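Local coordinates for exotoxin 6 (Staphylococcus aureus subsp. aureus Mu50, PDB 4ZYS), which is a staphylococcal superantigen-like exotoxin that probably binds sugars, as some members of its family do, at residues Glu115-Leu120 / Lys143-Tyr148; Tyr135-Arg140 / Gln190-Glu195; Leu74-Ser79 / Ser172-Lys177; Asp70-Arg75 / Ser129-Asp134. All blocks are in the same frame, centred on the assembly; numbering follows the deposited sequence.

Overall arrangement
Helix 130-145 ties most of these contacts together. In interaction 4 its first turn meets strand 69-74 of the OB-fold; in interaction 2 its middle lies on the five-stranded sheet of the beta-grasp domain; in interaction 1 its last turn reaches an edge strand of that sheet, 117-119. The centres of interactions 1 and 2 are about 9 Å apart, and Arg140 NH1 hydrogen-bonds to Leu120 O. Interaction 3 joins loops of the two domains, its centre about 11 Å from that of interaction 4 and about 17 Å from that of interaction 2. The segments of interactions 3 and 4 overlap at Leu74 and Arg75, though Leu74 touches its partner segment only in interaction 4. Arg138 connects interactions 2 and 3 through Gln173 O.

Interaction 1 (Glu115-Leu120 / Lys143-Tyr148); sequences EPQSSL and KQHGLY
The side-chain amide of Gln117 and the imidazole of His145 form the closer part of this contact, lying side by side and running opposite ways. Gln117 OE1 comes within 3.5 Å of His145 CE1, obliquely to the ring, while NE2 lies at the ring's edge, in its plane. The amide and imidazole planes stand almost perpendicular, 89° apart. With His145 CG beside the backbone N (chi1 -53°), the ring reaches out towards the strand and also packs on Ile109. In the beta-grasp domain, this is where the last turn of helix 130-145 faces strand 117-119, an edge strand of the sheet on which the helix packs; Gly146, with positive phi, then takes the chain out of the helix. The looser side is polar and watery. Ser119 OG and Gln144 OE1 remain 4.5 Å apart, with a water between them, 2.7 Å from Ser119 OG and donating a weak bond of 3.3 Å to Gln144 OE1. Arg140 also approaches Ser119 OG in a weak hydrogen bond.

Interaction 2 (Tyr135-Arg140 / Gln190-Glu195); sequences YRLRER and QKILVE
Leu137 packs against Ile192 and Val194 where the central helix of the beta-grasp domain lies on its mixed sheet, the arrangement that defines this fold. Strand 189-196 is in the middle of that sheet, flanked by strands 106-111 and 155-161, and all three touching residues are buried. The apolar contacts carry the whole interface. The branched end of Leu137 straddles one methyl: Ile192 CG2 is 3.6 Å from Leu137 CD1 and 3.8 Å from Leu137 CD2. The Ile192 rotamer, with CG1 beside the backbone N (chi1 -56°) and CG2 anti to it, turns this methyl to the leucine. Nearer the helix backbone, Leu137 CB meets Val194 CG2 at 4.2 Å, so successive inward residues of the strand take the end and the root of a single leucine. Leu107 and Ile157 on the neighbouring strands also touch Leu137.

Polar interactions belong to other sides of the helix. Arg138, which points away from the strand, forms a salt bridge with Asp134 and donates to Gln173 O. Arg136 pairs with Glu139, one turn further along the helix, in a salt bridge that lies in the guanidinium plane: Arg136 NH1 donates to the syn side of Glu139 OE1 over 3.0 Å.

Interaction 3 (Leu74-Ser79 / Ser172-Lys177); sequences LREGDS and SQKLEK
Glu76 faces Lys174 and Lys177 across the junction of the two domains, in a salt-bridge network that links a loop of the OB-fold to a loop of the beta-grasp domain. Segment 74-79 follows strand 69-74, and segment 172-177 leads from strand 166-170 towards strand 183-185. The backbones stay well apart, with Glu76 CA and Lys177 CA 11.0 Å from each other, and side chains bridge the gap. Glu76 CB points toward the lysine loop. CG follows beside the backbone N, and the bend at chi2 (-69°) sets CD so that the carboxylate turns to the lysines; CB, CG and CD themselves meet no atom of that loop, though the side chain as a whole packs on Ile87 of strand 84-92. At the tip the two oxygens have separate roles. OE2 is hydrogen-bonded to Tyr16 OH of helix 10-17, the strongest polar partner of Glu76, whereas both ion pairs are long. OE1 is shared by the two ammonium groups. Lys174 bends at chi3 and passes alongside Glu76, heading the other way, whereas Lys177 bends at its last torsion and comes in obliquely. Glu76 OE1 is 3.7 Å from Lys174 NZ and 3.9 Å from Lys177 NZ.

Interaction 4 (Asp70-Arg75 / Ser129-Asp134); sequences DVFILR and SLKELD
The Phe72 ring lies against the first turn of helix 130-145, joining strand 69-74 of the OB-fold to the beta-grasp domain; the axes of segments 70-74 and 130-134 approach to 9.1 Å at 55°. One CH-pi contact centres the packing: Glu132 CA stands 3.8 Å from the Phe72 ring centroid, almost on the ring normal. The extended Glu132 side chain runs on over the same ring, its CG 3.7 Å from Phe72 CD2, and its carboxylate plane is only 13° from the ring plane.

Aliphatic contacts come from Lys131. Its CD sits at the ring edge, 3.8 Å from Phe72 CD1, and CE reaches Phe72 O and Leu74 CB. CG is anti to the backbone N (chi1 176°), which carries the chain across the edge of the Phe72 ring to the strand backbone, where it bends at chi4.

Hydrogen bonds complete the contact. A water accepts from Lys131 NZ and donates to Leu74 O, at 2.7 Å from each, while NZ also donates to Ile87 O. Within the helix segment, Ser129 is the N-cap: its OG accepts from Glu132 N over 3.2 Å. The buried lysine therefore contributes its methylenes to an apolar interface while backbone carbonyl and water receive its ammonium protons, an arrangement that would probably stabilise its charge.

Interaction 1 (Glu115-Leu120 / Lys143-Tyr148)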
loop_
_atom_site.group_PDB
_atom_site.type_symbol
_atom_site.label_atom_id
_atom_site.label_comp_id
_atom_site.label_asym_id
_atom_site.label_seq_id
_atom_site.Cartn_x
_atom_site.Cartn_y
_atom_site.Cartn_z
ATOM N N GLU A 115 26.144 3.500 0.537
ATOM C CA GLU A 115 25.949 2.124 0.091
ATOM C C GLU A 115 24.616 1.611 0.591
ATOM O O GLU A 115 24.170 2.110 1.629
ATOM C CB GLU A 115 27.093 1.232 0.585
ATOM C CG GLU A 115 28.319 1.339 -0.292
ATOM C CD GLU A 115 28.067 1.141 -1.775
ATOM O OE1 GLU A 115 27.699 0.018 -2.193
ATOM O OE2 GLU A 115 28.268 2.118 -2.530
ATOM N N PRO A 116 23.928 0.677 -0.128
ATOM C CA PRO A 116 22.644 0.171 0.390
ATOM C C PRO A 116 22.824 -0.578 1.702
ATOM O O PRO A 116 23.835 -1.245 1.908
ATOM C CB PRO A 116 22.133 -0.767 -0.717
ATOM C CG PRO A 116 23.048 -0.611 -1.864
ATOM C CD PRO A 116 24.319 -0.024 -1.370
ATOM N N GLN A 117 21.869 -0.390 2.617
ATOM C CA GLN A 117 21.842 -1.029 3.933
ATOM C C GLN A 117 20.746 -2.071 3.935
ATOM O O GLN A 117 19.584 -1.742 3.696
ATOM C CB GLN A 117 21.597 -0.004 5.082
ATOM C CG GLN A 117 22.542 1.190 5.170
ATOM C CD GLN A 117 21.881 2.371 5.869
ATOM O OE1 GLN A 117 21.384 3.310 5.230
ATOM N NE2 GLN A 117 21.851 2.356 7.199
ATOM N N SER A 118 21.102 -3.318 4.201
ATOM C CA SER A 118 20.133 -4.408 4.307
ATOM C C SER A 118 19.310 -4.289 5.601
ATOM O O SER A 118 19.812 -3.851 6.646
ATOM C CB SER A 118 20.827 -5.758 4.262
ATOM O OG SER A 118 21.791 -5.850 5.292
ATOM N N SER A 119 18.035 -4.663 5.502
ATOM C CA SER A 119 17.091 -4.645 6.609
ATOM C C SER A 119 16.209 -5.864 6.503
ATOM O O SER A 119 15.961 -6.347 5.398
ATOM C CB SER A 119 16.259 -3.365 6.574
ATOM O OG SER A 119 15.443 -3.239 7.727
ATOM N N LEU A 120 15.741 -6.380 7.639
ATOM C CA LEU A 120 14.824 -7.519 7.623
ATOM C C LEU A 120 13.394 -7.006 7.291
ATOM O O LEU A 120 12.911 -6.059 7.921
ATOM C CB LEU A 120 14.866 -8.272 8.969
ATOM C CG LEU A 120 13.899 -9.446 9.185
ATOM C CD1 LEU A 120 14.037 -10.527 8.106
ATOM C CD2 LEU A 120 14.116 -10.057 10.540
ATOM N N LYS A 143 10.971 6.746 9.286
ATOM C CA LYS A 143 11.339 6.480 10.675
ATOM C C LYS A 143 12.825 6.264 10.838
ATOM O O LYS A 143 13.414 6.872 11.721
ATOM C CB LYS A 143 10.548 5.281 11.241
ATOM C CG LYS A 143 9.096 5.621 11.582
ATOM C CD LYS A 143 8.391 4.512 12.394
ATOM C CE LYS A 143 6.957 4.904 12.722
ATOM N NZ LYS A 143 6.328 4.017 13.740
ATOM N N GLN A 144 13.453 5.473 9.972
ATOM C CA GLN A 144 14.876 5.177 10.136
ATOM C C GLN A 144 15.839 6.026 9.307
ATOM O O GLN A 144 16.994 6.141 9.708
ATOM C CB GLN A 144 15.162 3.715 9.816
ATOM C CG GLN A 144 14.561 2.752 10.811
ATOM C CD GLN A 144 14.766 1.307 10.442
ATOM O OE1 GLN A 144 15.176 0.942 9.332
ATOM N NE2 GLN A 144 14.453 0.454 11.374
ATOM N N HIS A 145 15.428 6.577 8.160
ATOM C CA HIS A 145 16.413 7.281 7.327
ATOM C C HIS A 145 16.066 8.743 7.024
ATOM O O HIS A 145 16.723 9.367 6.188
ATOM C CB HIS A 145 16.640 6.489 6.027
ATOM C CG HIS A 145 16.989 5.058 6.286
ATOM N ND1 HIS A 145 18.284 4.677 6.530
ATOM C CD2 HIS A 145 16.185 3.979 6.426
ATOM C CE1 HIS A 145 18.246 3.370 6.755
ATOM N NE2 HIS A 145 17.007 2.905 6.706
ATOM N N GLY A 146 15.104 9.289 7.757
ATOM C CA GLY A 146 14.701 10.685 7.656
ATOM C C GLY A 146 14.097 11.127 6.336
ATOM O O GLY A 146 14.242 12.295 5.962
ATOM N N LEU A 147 13.410 10.217 5.625
ATOM C CA LEU A 147 12.715 10.588 4.402
ATOM C C LEU A 147 11.612 11.633 4.738
ATOM O O LEU A 147 10.879 11.481 5.724
ATOM C CB LEU A 147 12.114 9.348 3.708
ATOM C CG LEU A 147 11.363 9.575 2.355
ATOM C CD1 LEU A 147 12.324 9.978 1.202
ATOM C CD2 LEU A 147 10.594 8.307 1.952
ATOM N N TYR A 148 11.549 12.701 3.927
ATOM C CA TYR A 148 10.595 13.828 3.997
ATOM C C TYR A 148 10.930 14.758 5.147
ATOM O O TYR A 148 10.087 15.497 5.652
ATOM C CB TYR A 148 9.132 13.362 4.045
ATOM C CG TYR A 148 8.753 12.412 2.930
ATOM C CD1 TYR A 148 9.145 12.653 1.615
ATOM C CD2 TYR A 148 7.971 11.288 3.183
ATOM C CE1 TYR A 148 8.823 11.765 0.590
ATOM C CE2 TYR A 148 7.590 10.428 2.156
ATOM C CZ TYR A 148 8.030 10.661 0.864
ATOM O OH TYR A 148 7.692 9.779 -0.134
HETATM O O HOH W 1 16.926 -1.888 9.587
#

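Interaction 2 (Tyr135-Arg140 / Gln190-Glu195)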
loop_
_atom_site.group_PDB
_atom_site.type_symbol
_atom_site.label_atom_id
_atom_site.label_comp_id
_atom_site.label_asym_id
_atom_site.label_seq_id
_atom_site.Cartn_x
_atom_site.Cartn_y
_atom_site.Cartn_z
ATOM N N TYR A 135 3.112 2.143 1.525
ATOM C CA TYR A 135 3.042 2.752 2.837
ATOM C C TYR A 135 4.127 2.235 3.774
ATOM O O TYR A 135 4.790 3.043 4.425
ATOM C CB TYR A 135 1.657 2.536 3.475
ATOM C CG TYR A 135 1.527 3.230 4.815
ATOM C CD1 TYR A 135 1.944 2.610 5.984
ATOM C CD2 TYR A 135 0.960 4.492 4.913
ATOM C CE1 TYR A 135 1.842 3.248 7.218
ATOM C CE2 TYR A 135 0.857 5.146 6.142
ATOM C CZ TYR A 135 1.293 4.513 7.294
ATOM O OH TYR A 135 1.203 5.121 8.519
ATOM N N ARG A 136 4.243 0.903 3.908
ATOM C CA ARG A 136 5.173 0.277 4.852
ATOM C C ARG A 136 6.642 0.543 4.485
ATOM O O ARG A 136 7.475 0.696 5.384
ATOM C CB ARG A 136 4.912 -1.234 4.971
ATOM C CG ARG A 136 3.548 -1.589 5.576
ATOM C CD ARG A 136 3.460 -1.165 7.048
ATOM N NE ARG A 136 2.241 -1.653 7.686
ATOM C CZ ARG A 136 1.720 -1.135 8.789
ATOM N NH1 ARG A 136 2.274 -0.071 9.359
ATOM N NH2 ARG A 136 0.629 -1.654 9.312
ATOM N N LEU A 137 6.963 0.631 3.193
ATOM C CA LEU A 137 8.349 0.898 2.817
ATOM C C LEU A 137 8.693 2.391 3.060
ATOM O O LEU A 137 9.772 2.705 3.558
ATOM C CB LEU A 137 8.627 0.467 1.372
ATOM C CG LEU A 137 8.607 -1.071 1.132
ATOM C CD1 LEU A 137 8.444 -1.393 -0.340
ATOM C CD2 LEU A 137 9.809 -1.758 1.733
ATOM N N ARG A 138 7.747 3.285 2.778
ATOM C CA ARG A 138 7.922 4.715 3.018
ATOM C C ARG A 138 7.991 4.975 4.531
ATOM O O ARG A 138 8.801 5.785 4.929
ATOM C CB ARG A 138 6.800 5.535 2.334
ATOM C CG ARG A 138 6.898 5.511 0.789
ATOM C CD ARG A 138 6.201 6.693 0.170
ATOM N NE ARG A 138 5.724 6.397 -1.185
ATOM C CZ ARG A 138 5.529 7.307 -2.138
ATOM N NH1 ARG A 138 5.810 8.583 -1.914
ATOM N NH2 ARG A 138 5.050 6.948 -3.319
ATOM N N GLU A 139 7.230 4.231 5.357
ATOM C CA GLU A 139 7.226 4.309 6.834
ATOM C C GLU A 139 8.615 4.007 7.418
ATOM O O GLU A 139 9.080 4.739 8.286
ATOM C CB GLU A 139 6.193 3.322 7.410
ATOM C CG GLU A 139 6.069 3.329 8.927
ATOM C CD GLU A 139 4.993 2.402 9.450
ATOM O OE1 GLU A 139 4.885 1.264 8.934
ATOM O OE2 GLU A 139 4.259 2.812 10.378
ATOM N N ARG A 140 9.259 2.944 6.926
ATOM C CA ARG A 140 10.602 2.496 7.301
ATOM C C ARG A 140 11.639 3.575 6.895
ATOM O O ARG A 140 12.459 3.961 7.720
ATOM C CB ARG A 140 10.857 1.142 6.602
ATOM C CG ARG A 140 12.185 0.443 6.860
ATOM C CD ARG A 140 12.241 -0.400 8.114
ATOM N NE ARG A 140 11.204 -1.437 8.233
ATOM C CZ ARG A 140 11.393 -2.729 7.996
ATOM N NH1 ARG A 140 12.566 -3.167 7.558
ATOM N NH2 ARG A 140 10.414 -3.594 8.203
ATOM N N GLN A 190 11.086 -10.936 -4.712
ATOM C CA GLN A 190 12.466 -11.374 -4.472
ATOM C C GLN A 190 13.347 -10.328 -3.766
ATOM O O GLN A 190 14.062 -10.662 -2.810
ATOM C CB GLN A 190 13.153 -11.759 -5.799
ATOM C CG GLN A 190 13.039 -13.218 -6.150
ATOM C CD GLN A 190 13.946 -14.134 -5.376
ATOM O OE1 GLN A 190 13.702 -14.432 -4.201
ATOM N NE2 GLN A 190 14.934 -14.700 -6.064
ATOM N N LYS A 191 13.354 -9.092 -4.301
ATOM C CA LYS A 191 14.182 -7.986 -3.843
ATOM C C LYS A 191 13.384 -6.710 -3.794
ATOM O O LYS A 191 12.510 -6.499 -4.632
ATOM C CB LYS A 191 15.361 -7.759 -4.811
ATOM C CG LYS A 191 16.504 -8.741 -4.756
ATOM C CD LYS A 191 17.610 -8.223 -5.671
ATOM C CE LYS A 191 18.997 -8.649 -5.259
ATOM N NZ LYS A 191 20.048 -8.028 -6.116
ATOM N N ILE A 192 13.725 -5.836 -2.845
ATOM C CA ILE A 192 13.151 -4.512 -2.696
ATOM C C ILE A 192 14.315 -3.542 -2.481
ATOM O O ILE A 192 15.231 -3.801 -1.690
ATOM C CB ILE A 192 12.066 -4.387 -1.588
ATOM C CG1 ILE A 192 10.903 -5.391 -1.799
ATOM C CG2 ILE A 192 11.524 -2.924 -1.483
ATOM C CD1 ILE A 192 9.969 -5.555 -0.517
ATOM N N LEU A 193 14.279 -2.435 -3.212
ATOM C CA LEU A 193 15.251 -1.383 -3.078
ATOM C C LEU A 193 14.518 -0.095 -2.844
ATOM O O LEU A 193 13.601 0.219 -3.595
ATOM C CB LEU A 193 16.174 -1.295 -4.336
ATOM C CG LEU A 193 17.225 -0.152 -4.336
ATOM C CD1 LEU A 193 18.270 -0.364 -3.244
ATOM C CD2 LEU A 193 17.893 -0.019 -5.689
ATOM N N VAL A 194 14.898 0.648 -1.791
ATOM C CA VAL A 194 14.366 1.987 -1.520
ATOM C C VAL A 194 15.540 2.936 -1.689
ATOM O O VAL A 194 16.455 2.888 -0.884
ATOM C CB VAL A 194 13.673 2.144 -0.135
ATOM C CG1 VAL A 194 13.058 3.530 -0.001
ATOM C CG2 VAL A 194 12.617 1.068 0.101
ATOM N N GLU A 195 15.567 3.725 -2.760
ATOM C CA GLU A 195 16.624 4.708 -3.024
ATOM C C GLU A 195 16.145 6.089 -2.654
ATOM O O GLU A 195 15.095 6.507 -3.152
ATOM C CB GLU A 195 17.031 4.733 -4.521
ATOM C CG GLU A 195 17.915 3.605 -4.991
ATOM C CD GLU A 195 18.085 3.536 -6.498
ATOM O OE1 GLU A 195 17.092 3.261 -7.219
ATOM O OE2 GLU A 195 19.233 3.735 -6.957
#

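Interaction 3 (Leu74-Ser79 / Ser172-Lys177)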
loop_
_atom_site.group_PDB
_atom_site.type_symbol
_atom_site.label_atom_id
_atom_site.label_comp_id
_atom_site.label_asym_id
_atom_site.label_seq_id
_atom_site.Cartn_x
_atom_site.Cartn_y
_atom_site.Cartn_z
ATOM N N LEU A 74 -6.373 3.422 4.966
ATOM C CA LEU A 74 -5.774 4.711 5.270
ATOM C C LEU A 74 -6.834 5.788 4.954
ATOM O O LEU A 74 -7.293 5.898 3.822
ATOM C CB LEU A 74 -4.472 4.895 4.454
ATOM C CG LEU A 74 -3.640 6.160 4.717
ATOM C CD1 LEU A 74 -2.229 5.937 4.275
ATOM C CD2 LEU A 74 -4.185 7.344 3.921
ATOM N N ARG A 75 -7.214 6.576 5.965
ATOM C CA ARG A 75 -8.184 7.673 5.833
ATOM C C ARG A 75 -7.691 8.719 4.869
ATOM O O ARG A 75 -6.667 9.354 5.131
ATOM C CB ARG A 75 -8.406 8.379 7.176
ATOM C CG ARG A 75 -9.579 7.957 7.967
ATOM C CD ARG A 75 -9.589 8.710 9.280
ATOM N NE ARG A 75 -10.277 10.014 9.255
ATOM C CZ ARG A 75 -11.584 10.189 9.472
ATOM N NH1 ARG A 75 -12.385 9.145 9.634
ATOM N NH2 ARG A 75 -12.104 11.407 9.487
ATOM N N GLU A 76 -8.391 8.915 3.770
ATOM C CA GLU A 76 -8.025 10.006 2.863
ATOM C C GLU A 76 -8.569 11.322 3.434
ATOM O O GLU A 76 -9.654 11.337 4.042
ATOM C CB GLU A 76 -8.575 9.772 1.448
ATOM C CG GLU A 76 -7.893 8.643 0.688
ATOM C CD GLU A 76 -6.452 8.861 0.269
ATOM O OE1 GLU A 76 -6.125 9.959 -0.235
ATOM O OE2 GLU A 76 -5.669 7.893 0.360
ATOM N N GLY A 77 -7.791 12.388 3.281
ATOM C CA GLY A 77 -8.166 13.727 3.733
ATOM C C GLY A 77 -8.103 14.008 5.219
ATOM O O GLY A 77 -7.741 13.151 6.029
ATOM N N ASP A 78 -8.444 15.240 5.574
ATOM C CA ASP A 78 -8.437 15.700 6.954
ATOM C C ASP A 78 -9.823 16.221 7.252
ATOM O O ASP A 78 -10.165 17.331 6.845
ATOM C CB ASP A 78 -7.323 16.749 7.163
ATOM C CG ASP A 78 -5.934 16.234 6.784
ATOM O OD1 ASP A 78 -5.544 15.130 7.272
ATOM O OD2 ASP A 78 -5.242 16.917 5.991
ATOM N N SER A 79 -10.657 15.364 7.862
ATOM C CA SER A 79 -12.067 15.647 8.124
ATOM C C SER A 79 -12.577 15.127 9.456
ATOM O O SER A 79 -11.976 14.247 10.056
ATOM C CB SER A 79 -12.932 15.054 7.019
ATOM O OG SER A 79 -13.003 13.636 7.031
ATOM N N SER A 172 8.848 11.016 -4.736
ATOM C CA SER A 172 8.523 12.447 -4.707
ATOM C C SER A 172 7.018 12.701 -4.878
ATOM O O SER A 172 6.577 13.846 -4.752
ATOM C CB SER A 172 9.331 13.211 -5.762
ATOM O OG SER A 172 8.902 12.921 -7.076
ATOM N N GLN A 173 6.226 11.644 -5.152
ATOM C CA GLN A 173 4.760 11.764 -5.288
ATOM C C GLN A 173 4.100 10.743 -4.431
ATOM O O GLN A 173 4.732 9.720 -4.168
ATOM C CB GLN A 173 4.308 11.515 -6.759
ATOM C CG GLN A 173 4.888 12.446 -7.830
ATOM C CD GLN A 173 4.441 13.888 -7.693
ATOM O OE1 GLN A 173 3.343 14.190 -7.204
ATOM N NE2 GLN A 173 5.278 14.807 -8.156
ATOM N N LYS A 174 2.808 10.926 -4.077
ATOM C CA LYS A 174 2.049 9.832 -3.450
ATOM C C LYS A 174 1.915 8.738 -4.509
ATOM O O LYS A 174 1.995 9.058 -5.697
ATOM C CB LYS A 174 0.639 10.280 -3.002
ATOM C CG LYS A 174 0.583 11.293 -1.855
ATOM C CD LYS A 174 -0.785 11.353 -1.216
ATOM C CE LYS A 174 -1.846 12.114 -1.964
ATOM N NZ LYS A 174 -3.183 11.928 -1.333
ATOM N N LEU A 175 1.668 7.475 -4.126
ATOM C CA LEU A 175 1.416 6.409 -5.108
ATOM C C LEU A 175 0.161 6.766 -5.911
ATOM O O LEU A 175 -0.774 7.338 -5.328
ATOM C CB LEU A 175 1.215 5.071 -4.378
ATOM C CG LEU A 175 0.826 3.835 -5.201
ATOM C CD1 LEU A 175 1.921 3.448 -6.158
ATOM C CD2 LEU A 175 0.486 2.662 -4.280
ATOM N N GLU A 176 0.155 6.482 -7.247
ATOM C CA GLU A 176 -0.997 6.743 -8.140
ATOM C C GLU A 176 -2.223 6.036 -7.569
ATOM O O GLU A 176 -2.142 4.850 -7.221
ATOM C CB GLU A 176 -0.711 6.250 -9.574
ATOM C CG GLU A 176 0.362 7.032 -10.300
ATOM C CD GLU A 176 1.802 6.555 -10.178
ATOM O OE1 GLU A 176 2.115 5.757 -9.262
ATOM O OE2 GLU A 176 2.632 7.013 -10.996
ATOM N N LYS A 177 -3.332 6.759 -7.437
ATOM C CA LYS A 177 -4.580 6.250 -6.880
ATOM C C LYS A 177 -4.990 4.915 -7.543
ATOM O O LYS A 177 -5.330 3.980 -6.819
ATOM C CB LYS A 177 -5.688 7.301 -6.982
ATOM C CG LYS A 177 -5.578 8.379 -5.902
ATOM C CD LYS A 177 -6.744 9.356 -5.994
ATOM C CE LYS A 177 -6.405 10.747 -5.496
ATOM N NZ LYS A 177 -6.317 10.831 -4.009
#

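Interaction 4 (Asp70-Arg75 / Ser129-Asp134)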
loop_
_atom_site.group_PDB
_atom_site.type_symbol
_atom_site.label_atom_id
_atom_site.label_comp_id
_atom_site.label_asym_id
_atom_site.label_seq_id
_atom_site.Cartn_x
_atom_site.Cartn_y
_atom_site.Cartn_z
ATOM N N ASP A 70 -8.875 -9.144 2.683
ATOM C CA ASP A 70 -7.999 -8.442 3.616
ATOM C C ASP A 70 -8.087 -6.990 3.264
ATOM O O ASP A 70 -8.254 -6.654 2.092
ATOM C CB ASP A 70 -6.544 -8.940 3.560
ATOM C CG ASP A 70 -6.360 -10.393 3.949
ATOM O OD1 ASP A 70 -7.324 -10.993 4.492
ATOM O OD2 ASP A 70 -5.272 -10.943 3.678
ATOM N N VAL A 71 -8.006 -6.108 4.265
ATOM C CA VAL A 71 -8.093 -4.682 3.990
ATOM C C VAL A 71 -6.923 -3.977 4.641
ATOM O O VAL A 71 -6.458 -4.378 5.707
ATOM C CB VAL A 71 -9.468 -4.036 4.376
ATOM C CG1 VAL A 71 -10.622 -4.723 3.646
ATOM C CG2 VAL A 71 -9.706 -4.044 5.890
ATOM N N PHE A 72 -6.410 -2.957 3.928
ATOM C CA PHE A 72 -5.367 -2.027 4.337
ATOM C C PHE A 72 -5.982 -0.655 4.135
ATOM O O PHE A 72 -6.092 -0.203 2.993
ATOM C CB PHE A 72 -4.079 -2.242 3.524
ATOM C CG PHE A 72 -2.908 -1.456 4.061
ATOM C CD1 PHE A 72 -2.673 -0.150 3.638
ATOM C CD2 PHE A 72 -2.045 -2.018 5.004
ATOM C CE1 PHE A 72 -1.609 0.597 4.159
ATOM C CE2 PHE A 72 -0.954 -1.284 5.501
ATOM C CZ PHE A 72 -0.732 0.017 5.060
ATOM N N ILE A 73 -6.492 -0.047 5.223
ATOM C CA ILE A 73 -7.255 1.202 5.198
ATOM C C ILE A 73 -6.444 2.374 5.764
ATOM O O ILE A 73 -5.960 2.347 6.896
ATOM C CB ILE A 73 -8.619 1.011 5.968
ATOM C CG1 ILE A 73 -9.523 -0.059 5.280
ATOM C CG2 ILE A 73 -9.395 2.339 6.226
ATOM C CD1 ILE A 73 -10.559 -0.689 6.208
ATOM N N LEU A 74 -6.373 3.422 4.966
ATOM C CA LEU A 74 -5.774 4.711 5.270
ATOM C C LEU A 74 -6.834 5.788 4.954
ATOM O O LEU A 74 -7.293 5.898 3.822
ATOM C CB LEU A 74 -4.472 4.895 4.454
ATOM C CG LEU A 74 -3.640 6.160 4.717
ATOM C CD1 LEU A 74 -2.229 5.937 4.275
ATOM C CD2 LEU A 74 -4.185 7.344 3.921
ATOM N N ARG A 75 -7.214 6.576 5.965
ATOM C CA ARG A 75 -8.184 7.673 5.833
ATOM C C ARG A 75 -7.691 8.719 4.869
ATOM O O ARG A 75 -6.667 9.354 5.131
ATOM C CB ARG A 75 -8.406 8.379 7.176
ATOM C CG ARG A 75 -9.579 7.957 7.967
ATOM C CD ARG A 75 -9.589 8.710 9.280
ATOM N NE ARG A 75 -10.277 10.014 9.255
ATOM C CZ ARG A 75 -11.584 10.189 9.472
ATOM N NH1 ARG A 75 -12.385 9.145 9.634
ATOM N NH2 ARG A 75 -12.104 11.407 9.487
ATOM N N SER A 129 -1.233 -5.704 -1.770
ATOM C CA SER A 129 -1.446 -4.525 -2.596
ATOM C C SER A 129 -0.221 -3.622 -2.627
ATOM O O SER A 129 0.530 -3.550 -1.649
ATOM C CB SER A 129 -2.653 -3.726 -2.111
ATOM O OG SER A 129 -2.426 -3.167 -0.830
ATOM N N LEU A 130 -0.071 -2.865 -3.724
ATOM C CA LEU A 130 0.969 -1.870 -3.831
ATOM C C LEU A 130 0.745 -0.802 -2.797
ATOM O O LEU A 130 1.728 -0.253 -2.313
ATOM C CB LEU A 130 1.031 -1.269 -5.240
ATOM C CG LEU A 130 1.606 -2.191 -6.314
ATOM C CD1 LEU A 130 1.564 -1.523 -7.640
ATOM C CD2 LEU A 130 3.037 -2.592 -5.999
ATOM N N LYS A 131 -0.540 -0.539 -2.394
ATOM C CA LYS A 131 -0.882 0.435 -1.330
ATOM C C LYS A 131 -0.146 0.076 -0.031
ATOM O O LYS A 131 0.422 0.978 0.598
ATOM C CB LYS A 131 -2.406 0.478 -1.072
ATOM C CG LYS A 131 -2.806 1.407 0.087
ATOM C CD LYS A 131 -4.265 1.238 0.523
ATOM C CE LYS A 131 -4.783 2.404 1.333
ATOM N NZ LYS A 131 -4.854 3.648 0.528
ATOM N N GLU A 132 -0.186 -1.220 0.386
ATOM C CA GLU A 132 0.450 -1.680 1.637
ATOM C C GLU A 132 1.981 -1.618 1.543
ATOM O O GLU A 132 2.629 -1.110 2.462
ATOM C CB GLU A 132 0.008 -3.107 1.983
ATOM C CG GLU A 132 0.703 -3.666 3.216
ATOM C CD GLU A 132 0.248 -5.039 3.661
ATOM O OE1 GLU A 132 -0.897 -5.419 3.330
ATOM O OE2 GLU A 132 1.034 -5.737 4.343
ATOM N N LEU A 133 2.557 -2.131 0.428
ATOM C CA LEU A 133 4.005 -2.119 0.247
ATOM C C LEU A 133 4.506 -0.687 0.192
ATOM O O LEU A 133 5.521 -0.383 0.792
ATOM C CB LEU A 133 4.418 -2.888 -1.024
ATOM C CG LEU A 133 4.288 -4.397 -0.938
ATOM C CD1 LEU A 133 4.085 -5.003 -2.295
ATOM C CD2 LEU A 133 5.474 -5.013 -0.215
ATOM N N ASP A 134 3.776 0.191 -0.497
ATOM C CA ASP A 134 4.133 1.608 -0.642
ATOM C C ASP A 134 4.175 2.291 0.728
ATOM O O ASP A 134 5.209 2.853 1.081
ATOM C CB ASP A 134 3.149 2.319 -1.585
ATOM C CG ASP A 134 3.317 3.817 -1.681
ATOM O OD1 ASP A 134 4.365 4.264 -2.203
ATOM O OD2 ASP A 134 2.376 4.536 -1.317
HETATM O O HOH W 2 -4.180 -5.970 4.228
HETATM O O HOH W 3 -6.682 5.570 1.237
#